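PDB 7CUP: 2,5-dihydroxypyridine 5,6-dioxygenase from Pseudomonas putida KT2440, which catalyses the iron-dependent, dioxygen-consuming opening of the 2,5-dihydroxypyridine ring between carbons 5 and 6 to give N-formylmaleamate in aerobic nicotinate degradation. Local coordinates for residues M11-L16 with M44-R49; Q25-L30 with L50-Y55; V97-M102 with I119-E124; V175-Y180 with W187-S192. All blocks are in the same frame, centred on the assembly; numbering follows the deposited sequence.

In the fold
Contacts 2, 3 and 4 lie along one parallel sheet ordered 53-58, 26-31, 96-99, 118-121, 187-189. Contact 2 pairs the first two strands and contact 3 the third and fourth; they join where A28 O lies 2.8 Å from V98 N. Contact 4 brings in the last strand, with L121 N 2.9 Å from D188 O, and ties it to strand 175-177 of an antiparallel sheet. Contact 1 packs two helices on this parallel sheet: F12 and V15 reach V98, L120, A122 and W190. The side chain of M102 in contact 3 is about 10 Å from the iron, that of E177 in contact 4 about 8 Å, while contacts 1 and 2 lie away from it.

Contact 1: residues M11-L16 with M44-R49; sequences MFEHVL and MEAAQR
A46 sets its methyl against the flank of helix 5-18, where F12, E13 and L16 surround it. Its CB lies 3.6 Å from F12 CB and 3.5 Å from the backbone N of E13; the ring of F12 turns off toward the sheet and W190, so that only its CB serves this contact. L16 comes in on the next turn: its CD1 branch sits 3.6 Å from A47 N and also meets the A47 methyl, and its CG, anti to the carbonyl carbon (chi1 -69°), carries that branch across. With alanines at 46 and 47, the axes of the two helical segments approach to 8.4 Å and cross at -57°. Both helices, 5-18 and 37-49, lie against the five-stranded parallel sheet, whose 2-1-3-4-5 order resembles that of flavodoxin-like alpha/beta domains, with F12 and L16 also touching V98 in strand 96-99. Outside this apolar centre E13 takes over. Its CG passes 3.6 Å from A46 CB, and the chain then runs out extended (chi2 173°) until its carboxylate passes obliquely over R49 CB and CD. Within the subunit the two charges stay apart, beyond salt-bridge distance. Each pairs instead across the subunit interface, E13 with R49 of the second subunit and R49 with E13 of the second subunit, a reciprocal exchange. Were E13 an alanine, R49 of the second subunit would probably lose its carboxylate mate, and the A46 methyl part of its cover.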
loop_
_atom_site.group_PDB
_atom_site.type_symbol
_atom_site.label_atom_id
_atom_site.label_comp_id
_atom_site.label_asym_id
_atom_site.label_seq_id
_atom_site.Cartn_x
_atom_site.Cartn_y
_atom_site.Cartn_z
ATOM N N MET A 11 1.511 0.515 25.023
ATOM C CA MET A 11 1.168 1.864 25.541
ATOM C C MET A 11 -0.357 1.980 25.559
ATOM O O MET A 11 -0.894 2.486 26.570
ATOM C CB MET A 11 1.780 2.994 24.709
ATOM C CG MET A 11 3.296 3.172 24.947
ATOM S SD MET A 11 4.156 3.918 23.552
ATOM C CE MET A 11 3.237 5.438 23.374
ATOM N N PHE A 12 -1.034 1.577 24.480
ATOM C CA PHE A 12 -2.509 1.720 24.402
ATOM C C PHE A 12 -3.169 0.788 25.428
ATOM O O PHE A 12 -4.197 1.177 26.043
ATOM C CB PHE A 12 -3.061 1.513 22.993
ATOM C CG PHE A 12 -3.231 2.799 22.220
ATOM C CD1 PHE A 12 -2.170 3.361 21.521
ATOM C CD2 PHE A 12 -4.441 3.477 22.229
ATOM C CE1 PHE A 12 -2.338 4.547 20.819
ATOM C CE2 PHE A 12 -4.602 4.669 21.535
ATOM C CZ PHE A 12 -3.553 5.193 20.818
ATOM N N GLU A 13 -2.607 -0.391 25.681
ATOM C CA GLU A 13 -3.130 -1.251 26.778
ATOM C C GLU A 13 -3.043 -0.486 28.102
ATOM O O GLU A 13 -4.040 -0.510 28.850
ATOM C CB GLU A 13 -2.386 -2.575 26.902
ATOM C CG GLU A 13 -2.622 -3.450 25.708
ATOM C CD GLU A 13 -1.772 -4.701 25.708
ATOM O OE1 GLU A 13 -1.991 -5.531 26.618
ATOM O OE2 GLU A 13 -0.935 -4.855 24.767
ATOM N N HIS A 14 -1.902 0.138 28.401
ATOM C CA HIS A 14 -1.692 0.907 29.659
ATOM C C HIS A 14 -2.746 2.016 29.796
ATOM O O HIS A 14 -3.460 2.064 30.831
ATOM C CB HIS A 14 -0.260 1.444 29.735
ATOM C CG HIS A 14 -0.067 2.436 30.834
ATOM N ND1 HIS A 14 0.193 2.052 32.129
ATOM C CD2 HIS A 14 -0.051 3.784 30.830
ATOM C CE1 HIS A 14 0.334 3.118 32.886
ATOM N NE2 HIS A 14 0.192 4.199 32.111
ATOM N N VAL A 15 -2.919 2.836 28.765
ATOM C CA VAL A 15 -3.818 4.024 28.814
ATOM C C VAL A 15 -5.284 3.556 28.809
ATOM O O VAL A 15 -6.070 4.180 29.514
ATOM C CB VAL A 15 -3.467 5.024 27.692
ATOM C CG1 VAL A 15 -4.416 6.218 27.683
ATOM C CG2 VAL A 15 -2.008 5.483 27.840
ATOM N N LEU A 16 -5.653 2.510 28.063
ATOM C CA LEU A 16 -7.046 1.979 28.079
ATOM C C LEU A 16 -7.374 1.365 29.465
ATOM O O LEU A 16 -8.460 1.603 29.954
ATOM C CB LEU A 16 -7.206 0.953 26.964
ATOM C CG LEU A 16 -7.179 1.502 25.533
ATOM C CD1 LEU A 16 -7.499 0.367 24.581
ATOM C CD2 LEU A 16 -8.133 2.646 25.320
ATOM N N MET A 44 -7.054 -0.646 18.343
ATOM C CA MET A 44 -7.943 -1.804 18.056
ATOM C C MET A 44 -7.360 -3.061 18.742
ATOM O O MET A 44 -8.114 -3.739 19.444
ATOM C CB MET A 44 -8.078 -2.044 16.550
ATOM C CG MET A 44 -8.865 -0.954 15.799
ATOM S SD MET A 44 -10.650 -1.014 16.083
ATOM C CE MET A 44 -11.161 -2.301 14.952
ATOM N N GLU A 45 -6.055 -3.303 18.584
ATOM C CA GLU A 45 -5.321 -4.483 19.122
ATOM C C GLU A 45 -5.349 -4.424 20.647
ATOM O O GLU A 45 -5.753 -5.398 21.244
ATOM C CB GLU A 45 -3.901 -4.581 18.564
ATOM C CG GLU A 45 -3.862 -5.106 17.133
ATOM C CD GLU A 45 -4.832 -6.262 16.864
ATOM O OE1 GLU A 45 -5.865 -6.065 16.133
ATOM O OE2 GLU A 45 -4.568 -7.366 17.406
ATOM N N ALA A 46 -5.025 -3.290 21.257
ATOM C CA ALA A 46 -4.981 -3.143 22.725
ATOM C C ALA A 46 -6.378 -3.363 23.342
ATOM O O ALA A 46 -6.499 -4.113 24.358
ATOM C CB ALA A 46 -4.426 -1.796 23.090
ATOM N N ALA A 47 -7.418 -2.752 22.787
ATOM C CA ALA A 47 -8.802 -2.926 23.291
ATOM C C ALA A 47 -9.190 -4.404 23.271
ATOM O O ALA A 47 -9.771 -4.887 24.294
ATOM C CB ALA A 47 -9.756 -2.088 22.503
ATOM N N GLN A 48 -8.850 -5.130 22.200
ATOM C CA GLN A 48 -9.085 -6.602 22.135
ATOM C C GLN A 48 -8.215 -7.355 23.167
ATOM O O GLN A 48 -8.743 -8.275 23.809
ATOM C CB GLN A 48 -8.873 -7.088 20.708
ATOM C CG GLN A 48 -9.932 -6.566 19.776
ATOM C CD GLN A 48 -9.785 -7.100 18.374
ATOM O OE1 GLN A 48 -10.363 -8.127 18.032
ATOM N NE2 GLN A 48 -9.073 -6.366 17.544
ATOM N N ARG A 49 -6.957 -6.974 23.384
ATOM C CA ARG A 49 -6.129 -7.614 24.433
ATOM C C ARG A 49 -6.802 -7.467 25.805
ATOM O O ARG A 49 -6.681 -8.384 26.595
ATOM C CB ARG A 49 -4.707 -7.065 24.443
ATOM C CG ARG A 49 -3.910 -7.588 23.266
ATOM C CD ARG A 49 -2.437 -7.706 23.523
ATOM N NE ARG A 49 -1.970 -8.639 22.510
ATOM C CZ ARG A 49 -1.840 -9.960 22.673
ATOM N NH1 ARG A 49 -2.051 -10.536 23.849
ATOM N NH2 ARG A 49 -1.441 -10.692 21.649
#

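Contact 2: residues Q25-L30 with L50-Y55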
loop_
_atom_site.group_PDB
_atom_site.type_symbol
_atom_site.label_atom_id
_atom_site.label_comp_id
_atom_site.label_asym_id
_atom_site.label_seq_id
_atom_site.Cartn_x
_atom_site.Cartn_y
_atom_site.Cartn_z
ATOM N N GLN A 25 -16.555 -3.724 28.684
ATOM C CA GLN A 25 -16.600 -2.411 28.012
ATOM C C GLN A 25 -16.580 -2.583 26.489
ATOM O O GLN A 25 -16.014 -3.563 25.971
ATOM C CB GLN A 25 -15.454 -1.553 28.501
ATOM C CG GLN A 25 -15.441 -1.290 29.994
ATOM C CD GLN A 25 -16.458 -0.257 30.370
ATOM O OE1 GLN A 25 -16.251 0.947 30.168
ATOM N NE2 GLN A 25 -17.571 -0.738 30.905
ATOM N N SER A 26 -17.158 -1.606 25.798
ATOM C CA SER A 26 -17.092 -1.471 24.325
ATOM C C SER A 26 -16.277 -0.231 23.965
ATOM O O SER A 26 -16.485 0.855 24.552
ATOM C CB SER A 26 -18.457 -1.440 23.743
ATOM O OG SER A 26 -19.020 -2.736 23.849
ATOM N N VAL A 27 -15.343 -0.411 23.055
ATOM C CA VAL A 27 -14.466 0.683 22.555
ATOM C C VAL A 27 -14.765 0.905 21.071
ATOM O O VAL A 27 -14.716 -0.073 20.287
ATOM C CB VAL A 27 -12.990 0.327 22.767
ATOM C CG1 VAL A 27 -12.089 1.400 22.170
ATOM C CG2 VAL A 27 -12.673 0.081 24.235
ATOM N N ALA A 28 -15.020 2.147 20.689
ATOM C CA ALA A 28 -15.052 2.594 19.287
ATOM C C ALA A 28 -13.785 3.403 19.015
ATOM O O ALA A 28 -13.487 4.355 19.773
ATOM C CB ALA A 28 -16.304 3.393 19.040
ATOM N N VAL A 29 -13.069 3.024 17.965
ATOM C CA VAL A 29 -11.883 3.763 17.463
ATOM C C VAL A 29 -12.360 4.600 16.278
ATOM O O VAL A 29 -12.736 4.022 15.245
ATOM C CB VAL A 29 -10.697 2.853 17.108
ATOM C CG1 VAL A 29 -9.514 3.700 16.658
ATOM C CG2 VAL A 29 -10.309 1.974 18.281
ATOM N N LEU A 30 -12.447 5.912 16.500
ATOM C CA LEU A 30 -12.932 6.900 15.505
ATOM C C LEU A 30 -11.753 7.370 14.655
ATOM O O LEU A 30 -10.705 7.783 15.222
ATOM C CB LEU A 30 -13.558 8.071 16.238
ATOM C CG LEU A 30 -13.980 9.207 15.317
ATOM C CD1 LEU A 30 -15.007 8.742 14.280
ATOM C CD2 LEU A 30 -14.489 10.360 16.147
ATOM N N LEU A 50 -7.488 -6.367 26.089
ATOM C CA LEU A 50 -8.152 -6.158 27.398
ATOM C C LEU A 50 -9.520 -6.846 27.384
ATOM O O LEU A 50 -10.213 -6.698 28.374
ATOM C CB LEU A 50 -8.273 -4.664 27.695
ATOM C CG LEU A 50 -6.951 -3.901 27.814
ATOM C CD1 LEU A 50 -7.188 -2.392 27.905
ATOM C CD2 LEU A 50 -6.122 -4.400 28.996
ATOM N N LYS A 51 -9.853 -7.573 26.308
ATOM C CA LYS A 51 -11.088 -8.395 26.162
ATOM C C LYS A 51 -12.326 -7.501 26.029
ATOM O O LYS A 51 -13.430 -8.001 26.221
ATOM C CB LYS A 51 -11.278 -9.323 27.369
ATOM C CG LYS A 51 -10.152 -10.317 27.640
ATOM C CD LYS A 51 -10.553 -11.370 28.673
ATOM C CE LYS A 51 -9.400 -12.168 29.254
ATOM N NZ LYS A 51 -8.621 -11.366 30.233
ATOM N N ALA A 52 -12.157 -6.220 25.726
ATOM C CA ALA A 52 -13.263 -5.315 25.354
ATOM C C ALA A 52 -13.796 -5.706 23.971
ATOM O O ALA A 52 -13.071 -6.316 23.206
ATOM C CB ALA A 52 -12.785 -3.891 25.410
ATOM N N LYS A 53 -15.069 -5.444 23.709
ATOM C CA LYS A 53 -15.642 -5.428 22.341
ATOM C C LYS A 53 -15.106 -4.166 21.644
ATOM O O LYS A 53 -15.011 -3.125 22.310
ATOM C CB LYS A 53 -17.163 -5.469 22.444
ATOM C CG LYS A 53 -17.708 -6.725 23.120
ATOM C CD LYS A 53 -17.392 -7.955 22.274
ATOM C CE LYS A 53 -17.648 -9.259 22.997
ATOM N NZ LYS A 53 -17.752 -10.370 22.020
ATOM N N VAL A 54 -14.701 -4.274 20.386
ATOM C CA VAL A 54 -14.138 -3.129 19.616
ATOM C C VAL A 54 -14.755 -3.057 18.225
ATOM O O VAL A 54 -15.096 -4.075 17.638
ATOM C CB VAL A 54 -12.605 -3.196 19.530
ATOM C CG1 VAL A 54 -12.020 -3.491 20.889
ATOM C CG2 VAL A 54 -12.113 -4.219 18.517
ATOM N N TYR A 55 -14.852 -1.839 17.705
ATOM C CA TYR A 55 -15.145 -1.574 16.284
ATOM C C TYR A 55 -14.520 -0.220 15.961
ATOM O O TYR A 55 -14.299 0.580 16.911
ATOM C CB TYR A 55 -16.653 -1.599 16.007
ATOM C CG TYR A 55 -17.493 -0.663 16.841
ATOM C CD1 TYR A 55 -17.814 -0.972 18.156
ATOM C CD2 TYR A 55 -17.974 0.532 16.334
ATOM C CE1 TYR A 55 -18.591 -0.121 18.931
ATOM C CE2 TYR A 55 -18.742 1.411 17.101
ATOM C CZ TYR A 55 -19.048 1.079 18.408
ATOM O OH TYR A 55 -19.836 1.883 19.167
#
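This is a pairing of neighbouring parallel strands, 26-30 with 53-55, at one edge of the five-stranded parallel sheet within this chain. The backbone bonds alternate in direction. K53 N gives to Q25 O, and V27 N to K53 O at 2.8 Å and nearly straight (170°); farther on, Y55 N gives to V27 O, and V29 N to Y55 O at 2.9 Å. Just before the strand, K51 takes a positive phi in a Schellman motif that ends helix 37-49, and A52 follows with its methyl 3.3 Å from Q25 O.

On the face carrying S26, A28 and Y55, the tyrosine ring folds back over its neighbour. Its CG is wedged between the backbone N and the carbonyl carbon (chi1 56°), which swings the ring across the A28 methyl: A28 CB stands 4.0 Å from the ring centroid of Y55, a CH-pi contact over the face. The Y55 hydroxyl is bonded to A90 O. Replacing this tyrosine with a serine would probably leave the A28 methyl without its aromatic cover and A90 O without that hydroxyl partner. On the other face, V27 CG2 meets A52 CB at 4.1 Å, and V54 turns to A47 and Q48 of helix 37-49. Strand 26-31, helix 37-49 and strand 53-58 form a beta-alpha-beta crossover, the building unit of parallel alpha/beta sheets such as this one.

Contact 3: residues V97-M102 with I119-E124; sequences VVDTMM and ILLAVE
Three backbone bonds hold V97-D99 to I119-A122 as parallel strands. L120 N reaches V97 O, D99 N reaches L120 O, and A122 N continues the pattern into D99 O at 3.0 Å.

A second set of polar bonds turns the end of strand 96-99. D99 OD1 accepts from M101 N and from M102 N, each at 2.8 Å and both from the same face of the carboxylate plane; the M101 bond makes an Asx turn. With CG anti to the backbone N (chi1 175°), the carboxylate is carried forward over the turn, and its other oxygen, OD2, takes L103 N. Three backbone amides thereby fix the rotation of the group and satisfy it in a buried setting.

The L121 side chain runs beside that of D99, with L121 CD1 3.4 Å from the carbonyl O of D99. Its apolar partner is M102, where L121 CD2 meets M102 SD at 3.9 Å. M102, bent at chi2 and chi3, also brings CG to within 4.0 Å of V123 CG2, which crosses it at about a right angle, and V123 CG1 rests on the backbone of T100. Farther back, V97 CB faces I119 CG1 at 4.3 Å. Strand 96-99, helix 107-114 and strand 118-121 make a beta-alpha-beta crossover, and the turn that D99 builds at the C-terminal end of its first strand places the side chain of M102 about 8 Å from that of the iron ligand H318.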
loop_
_atom_site.group_PDB
_atom_site.type_symbol
_atom_site.label_atom_id
_atom_site.label_comp_id
_atom_site.label_asym_id
_atom_site.label_seq_id
_atom_site.Cartn_x
_atom_site.Cartn_y
_atom_site.Cartn_z
ATOM N N VAL A 97 -14.631 6.114 23.434
ATOM C CA VAL A 97 -14.228 6.419 22.028
ATOM C C VAL A 97 -12.757 6.808 22.084
ATOM O O VAL A 97 -12.428 7.639 22.962
ATOM C CB VAL A 97 -15.093 7.544 21.432
ATOM C CG1 VAL A 97 -14.591 7.962 20.052
ATOM C CG2 VAL A 97 -16.558 7.119 21.382
ATOM N N VAL A 98 -11.903 6.138 21.293
ATOM C CA VAL A 98 -10.523 6.630 21.014
ATOM C C VAL A 98 -10.626 7.507 19.779
ATOM O O VAL A 98 -10.856 6.976 18.712
ATOM C CB VAL A 98 -9.523 5.498 20.768
ATOM C CG1 VAL A 98 -8.164 6.075 20.464
ATOM C CG2 VAL A 98 -9.477 4.549 21.951
ATOM N N ASP A 99 -10.466 8.804 19.923
ATOM C CA ASP A 99 -10.560 9.735 18.778
ATOM C C ASP A 99 -9.157 9.938 18.187
ATOM O O ASP A 99 -8.307 10.576 18.817
ATOM C CB ASP A 99 -11.268 10.998 19.267
ATOM C CG ASP A 99 -11.343 12.100 18.237
ATOM O OD1 ASP A 99 -10.981 11.820 17.065
ATOM O OD2 ASP A 99 -11.707 13.226 18.638
ATOM N N THR A 100 -8.932 9.427 16.980
ATOM C CA THR A 100 -7.697 9.643 16.186
ATOM C C THR A 100 -7.961 10.613 15.037
ATOM O O THR A 100 -7.100 10.689 14.145
ATOM C CB THR A 100 -7.173 8.317 15.628
ATOM O OG1 THR A 100 -8.050 7.811 14.612
ATOM C CG2 THR A 100 -7.031 7.262 16.695
ATOM N N MET A 101 -9.061 11.369 15.046
ATOM C CA MET A 101 -9.361 12.334 13.946
ATOM C C MET A 101 -9.577 13.768 14.471
ATOM O O MET A 101 -9.667 14.667 13.609
ATOM C CB MET A 101 -10.575 11.897 13.114
ATOM C CG MET A 101 -11.909 12.144 13.758
ATOM S SD MET A 101 -13.290 11.764 12.625
ATOM C CE MET A 101 -13.492 13.318 11.782
ATOM N N MET A 102 -9.691 13.973 15.794
ATOM C CA MET A 102 -9.718 15.311 16.452
ATOM C C MET A 102 -11.094 15.924 16.229
ATOM O O MET A 102 -11.191 16.876 15.457
ATOM C CB MET A 102 -8.657 16.245 15.863
ATOM C CG MET A 102 -7.552 16.599 16.799
ATOM S SD MET A 102 -8.083 17.834 17.964
ATOM C CE MET A 102 -7.895 19.306 16.970
ATOM N N ILE A 119 -14.403 9.839 26.198
ATOM C CA ILE A 119 -13.657 10.102 24.938
ATOM C C ILE A 119 -12.201 10.378 25.284
ATOM O O ILE A 119 -11.946 11.344 26.062
ATOM C CB ILE A 119 -14.265 11.249 24.127
ATOM C CG1 ILE A 119 -15.758 11.016 23.847
ATOM C CG2 ILE A 119 -13.423 11.444 22.868
ATOM C CD1 ILE A 119 -16.453 12.145 23.059
ATOM N N LEU A 120 -11.297 9.575 24.706
ATOM C CA LEU A 120 -9.828 9.801 24.787
ATOM C C LEU A 120 -9.325 10.278 23.422
ATOM O O LEU A 120 -9.430 9.535 22.468
ATOM C CB LEU A 120 -9.127 8.507 25.195
ATOM C CG LEU A 120 -7.614 8.643 25.365
ATOM C CD1 LEU A 120 -7.283 9.631 26.470
ATOM C CD2 LEU A 120 -6.989 7.301 25.647
ATOM N N LEU A 121 -8.810 11.500 23.343
ATOM C CA LEU A 121 -8.164 12.028 22.118
ATOM C C LEU A 121 -6.723 11.513 22.095
ATOM O O LEU A 121 -6.072 11.507 23.164
ATOM C CB LEU A 121 -8.236 13.554 22.107
ATOM C CG LEU A 121 -7.519 14.198 20.927
ATOM C CD1 LEU A 121 -8.198 13.857 19.615
ATOM C CD2 LEU A 121 -7.403 15.702 21.114
ATOM N N ALA A 122 -6.261 11.008 20.940
ATOM C CA ALA A 122 -4.905 10.428 20.765
ATOM C C ALA A 122 -4.470 10.681 19.316
ATOM O O ALA A 122 -4.826 9.864 18.460
ATOM C CB ALA A 122 -4.882 8.942 21.096
ATOM N N VAL A 123 -3.785 11.802 19.059
ATOM C CA VAL A 123 -3.475 12.221 17.665
ATOM C C VAL A 123 -1.993 12.580 17.542
ATOM O O VAL A 123 -1.501 12.600 16.384
ATOM C CB VAL A 123 -4.384 13.366 17.200
ATOM C CG1 VAL A 123 -5.776 12.851 16.908
ATOM C CG2 VAL A 123 -4.410 14.542 18.172
ATOM N N GLU A 124 -1.313 12.823 18.665
ATOM C CA GLU A 124 0.120 13.196 18.628
ATOM C C GLU A 124 0.897 11.970 18.181
ATOM O O GLU A 124 0.439 10.831 18.326
ATOM C CB GLU A 124 0.642 13.711 19.972
ATOM C CG GLU A 124 0.096 15.056 20.385
ATOM C CD GLU A 124 0.437 16.254 19.516
ATOM O OE1 GLU A 124 1.260 17.057 19.959
ATOM O OE2 GLU A 124 -0.230 16.440 18.460
#

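Contact 4: residues V175-Y180 with W187-S192; sequences VTEYGY and WDHWPS
D188 OD1 is gripped from both segments: G179 N reaches it at 3.0 Å from above the carboxylate plane, and H189 N uses its anti lone pair at 2.7 Å. The other oxygen, OD2, receives Y178 N at 2.9 Å through its syn lone pair and also pairs with R186 in a salt bridge. So held, the carboxylate presents OD2 over the centre of the Y178 ring, 3.6 Å above its plane, and the Y178 and D188 side chains cross at about a right angle. The Y178 ring reaches this place because its CG sits between the backbone N and the carbonyl carbon (chi1 49°).

S192 OG donates to H189 O within its own segment and rests 3.3 Å from E177 CB. G179, at a positive phi of 107°, brings its CA against H189 O. The extended E177 side chain sends OE2 to the edge of the W187 ring, 3.6 Å from CZ3, with the carboxylate nearly perpendicular to the indole, while E177 OE1 and H189 ND1 share a water. A second water bridges T176 O and W187 O.

Strand 187-189 closes one side of the parallel sheet within this chain, beside 118-121, whereas 175-177 pairs with 194-197 in the antiparallel sheet whose strands 263-269, 299-303 and 319-323 carry the iron ligands H265, S302 and D320, the E177 side chain lying about 8 Å from the metal; helix 136-151 packs on T176 and Y178.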
loop_
_atom_site.group_PDB
_atom_site.type_symbol
_atom_site.label_atom_id
_atom_site.label_comp_id
_atom_site.label_asym_id
_atom_site.label_seq_id
_atom_site.Cartn_x
_atom_site.Cartn_y
_atom_site.Cartn_z
ATOM N N VAL A 175 -11.659 23.062 34.235
ATOM C CA VAL A 175 -11.516 21.833 33.407
ATOM C C VAL A 175 -10.087 21.337 33.569
ATOM O O VAL A 175 -9.167 22.166 33.559
ATOM C CB VAL A 175 -11.899 22.094 31.945
ATOM C CG1 VAL A 175 -11.598 20.898 31.051
ATOM C CG2 VAL A 175 -13.365 22.469 31.837
ATOM N N THR A 176 -9.934 20.031 33.768
ATOM C CA THR A 176 -8.625 19.337 33.843
ATOM C C THR A 176 -8.405 18.444 32.612
ATOM O O THR A 176 -9.388 17.923 32.054
ATOM C CB THR A 176 -8.531 18.511 35.127
ATOM O OG1 THR A 176 -9.463 17.432 35.049
ATOM C CG2 THR A 176 -8.803 19.364 36.346
ATOM N N GLU A 177 -7.141 18.298 32.211
ATOM C CA GLU A 177 -6.676 17.252 31.273
ATOM C C GLU A 177 -5.489 16.572 31.944
ATOM O O GLU A 177 -4.514 17.296 32.148
ATOM C CB GLU A 177 -6.306 17.871 29.919
ATOM C CG GLU A 177 -7.367 18.743 29.308
ATOM C CD GLU A 177 -7.095 19.176 27.881
ATOM O OE1 GLU A 177 -6.204 18.594 27.261
ATOM O OE2 GLU A 177 -7.792 20.084 27.378
ATOM N N TYR A 178 -5.581 15.279 32.318
ATOM C CA TYR A 178 -4.499 14.469 32.960
ATOM C C TYR A 178 -4.182 13.200 32.146
ATOM O O TYR A 178 -3.365 12.367 32.609
ATOM C CB TYR A 178 -4.833 14.086 34.418
ATOM C CG TYR A 178 -6.204 13.481 34.670
ATOM C CD1 TYR A 178 -6.475 12.151 34.364
ATOM C CD2 TYR A 178 -7.226 14.210 35.269
ATOM C CE1 TYR A 178 -7.717 11.579 34.588
ATOM C CE2 TYR A 178 -8.476 13.646 35.506
ATOM C CZ TYR A 178 -8.732 12.326 35.170
ATOM O OH TYR A 178 -9.950 11.731 35.421
ATOM N N GLY A 179 -4.768 13.042 30.953
ATOM C CA GLY A 179 -4.241 12.110 29.936
ATOM C C GLY A 179 -5.054 10.840 29.748
ATOM O O GLY A 179 -4.647 10.000 28.922
ATOM N N TYR A 180 -6.152 10.638 30.479
ATOM C CA TYR A 180 -6.931 9.378 30.342
ATOM C C TYR A 180 -8.392 9.649 30.681
ATOM O O TYR A 180 -8.679 10.679 31.343
ATOM C CB TYR A 180 -6.219 8.226 31.064
ATOM C CG TYR A 180 -6.017 8.310 32.558
ATOM C CD1 TYR A 180 -4.851 8.819 33.111
ATOM C CD2 TYR A 180 -6.965 7.792 33.442
ATOM C CE1 TYR A 180 -4.658 8.861 34.485
ATOM C CE2 TYR A 180 -6.773 7.811 34.820
ATOM C CZ TYR A 180 -5.614 8.344 35.350
ATOM O OH TYR A 180 -5.439 8.348 36.708
ATOM N N TRP A 187 -14.042 13.667 28.921
ATOM C CA TRP A 187 -13.158 13.887 27.753
ATOM C C TRP A 187 -11.760 14.153 28.313
ATOM O O TRP A 187 -11.628 14.905 29.321
ATOM C CB TRP A 187 -13.658 15.025 26.841
ATOM C CG TRP A 187 -12.798 15.216 25.631
ATOM C CD1 TRP A 187 -12.995 14.716 24.377
ATOM C CD2 TRP A 187 -11.586 15.990 25.556
ATOM N NE1 TRP A 187 -11.985 15.116 23.536
ATOM C CE2 TRP A 187 -11.109 15.898 24.231
ATOM C CE3 TRP A 187 -10.894 16.795 26.466
ATOM C CZ2 TRP A 187 -9.960 16.558 23.804
ATOM C CZ3 TRP A 187 -9.738 17.420 26.049
ATOM C CH2 TRP A 187 -9.280 17.305 24.734
ATOM N N ASP A 188 -10.751 13.522 27.736
ATOM C CA ASP A 188 -9.335 13.850 28.049
ATOM C C ASP A 188 -8.469 13.539 26.830
ATOM O O ASP A 188 -9.001 13.034 25.816
ATOM C CB ASP A 188 -8.871 13.147 29.321
ATOM C CG ASP A 188 -7.825 13.912 30.124
ATOM O OD1 ASP A 188 -6.940 14.557 29.497
ATOM O OD2 ASP A 188 -7.870 13.826 31.396
ATOM N N HIS A 189 -7.203 13.938 26.901
ATOM C CA HIS A 189 -6.280 13.960 25.744
ATOM C C HIS A 189 -4.984 13.326 26.198
ATOM O O HIS A 189 -4.381 13.864 27.128
ATOM C CB HIS A 189 -6.054 15.409 25.326
ATOM C CG HIS A 189 -5.245 15.581 24.086
ATOM N ND1 HIS A 189 -4.895 16.833 23.623
ATOM C CD2 HIS A 189 -4.675 14.689 23.248
ATOM C CE1 HIS A 189 -4.196 16.689 22.513
ATOM N NE2 HIS A 189 -4.044 15.402 22.272
ATOM N N TRP A 190 -4.628 12.186 25.625
ATOM C CA TRP A 190 -3.268 11.645 25.759
ATOM C C TRP A 190 -2.401 12.234 24.648
ATOM O O TRP A 190 -2.668 11.927 23.486
ATOM C CB TRP A 190 -3.379 10.139 25.683
ATOM C CG TRP A 190 -2.063 9.444 25.600
ATOM C CD1 TRP A 190 -0.816 9.891 25.945
ATOM C CD2 TRP A 190 -1.905 8.127 25.109
ATOM N NE1 TRP A 190 0.104 8.904 25.713
ATOM C CE2 TRP A 190 -0.537 7.820 25.192
ATOM C CE3 TRP A 190 -2.801 7.205 24.572
ATOM C CZ2 TRP A 190 -0.041 6.580 24.801
ATOM C CZ3 TRP A 190 -2.308 5.980 24.186
ATOM C CH2 TRP A 190 -0.956 5.674 24.319
ATOM N N PRO A 191 -1.405 13.125 24.912
ATOM C CA PRO A 191 -0.943 13.529 26.243
ATOM C C PRO A 191 -1.417 14.906 26.730
ATOM O O PRO A 191 -1.832 15.720 25.907
ATOM C CB PRO A 191 0.552 13.682 25.978
ATOM C CG PRO A 191 0.587 14.354 24.616
ATOM C CD PRO A 191 -0.638 13.845 23.888
ATOM N N SER A 192 -1.324 15.161 28.042
ATOM C CA SER A 192 -1.701 16.459 28.655
ATOM C C SER A 192 -1.098 16.541 30.061
ATOM O O SER A 192 0.079 16.163 30.215
ATOM C CB SER A 192 -3.202 16.682 28.605
ATOM O OG SER A 192 -3.933 15.656 29.281
HETATM O O HOH W 1 -11.201 17.303 30.318
HETATM O O HOH W 2 -5.864 19.151 24.634
#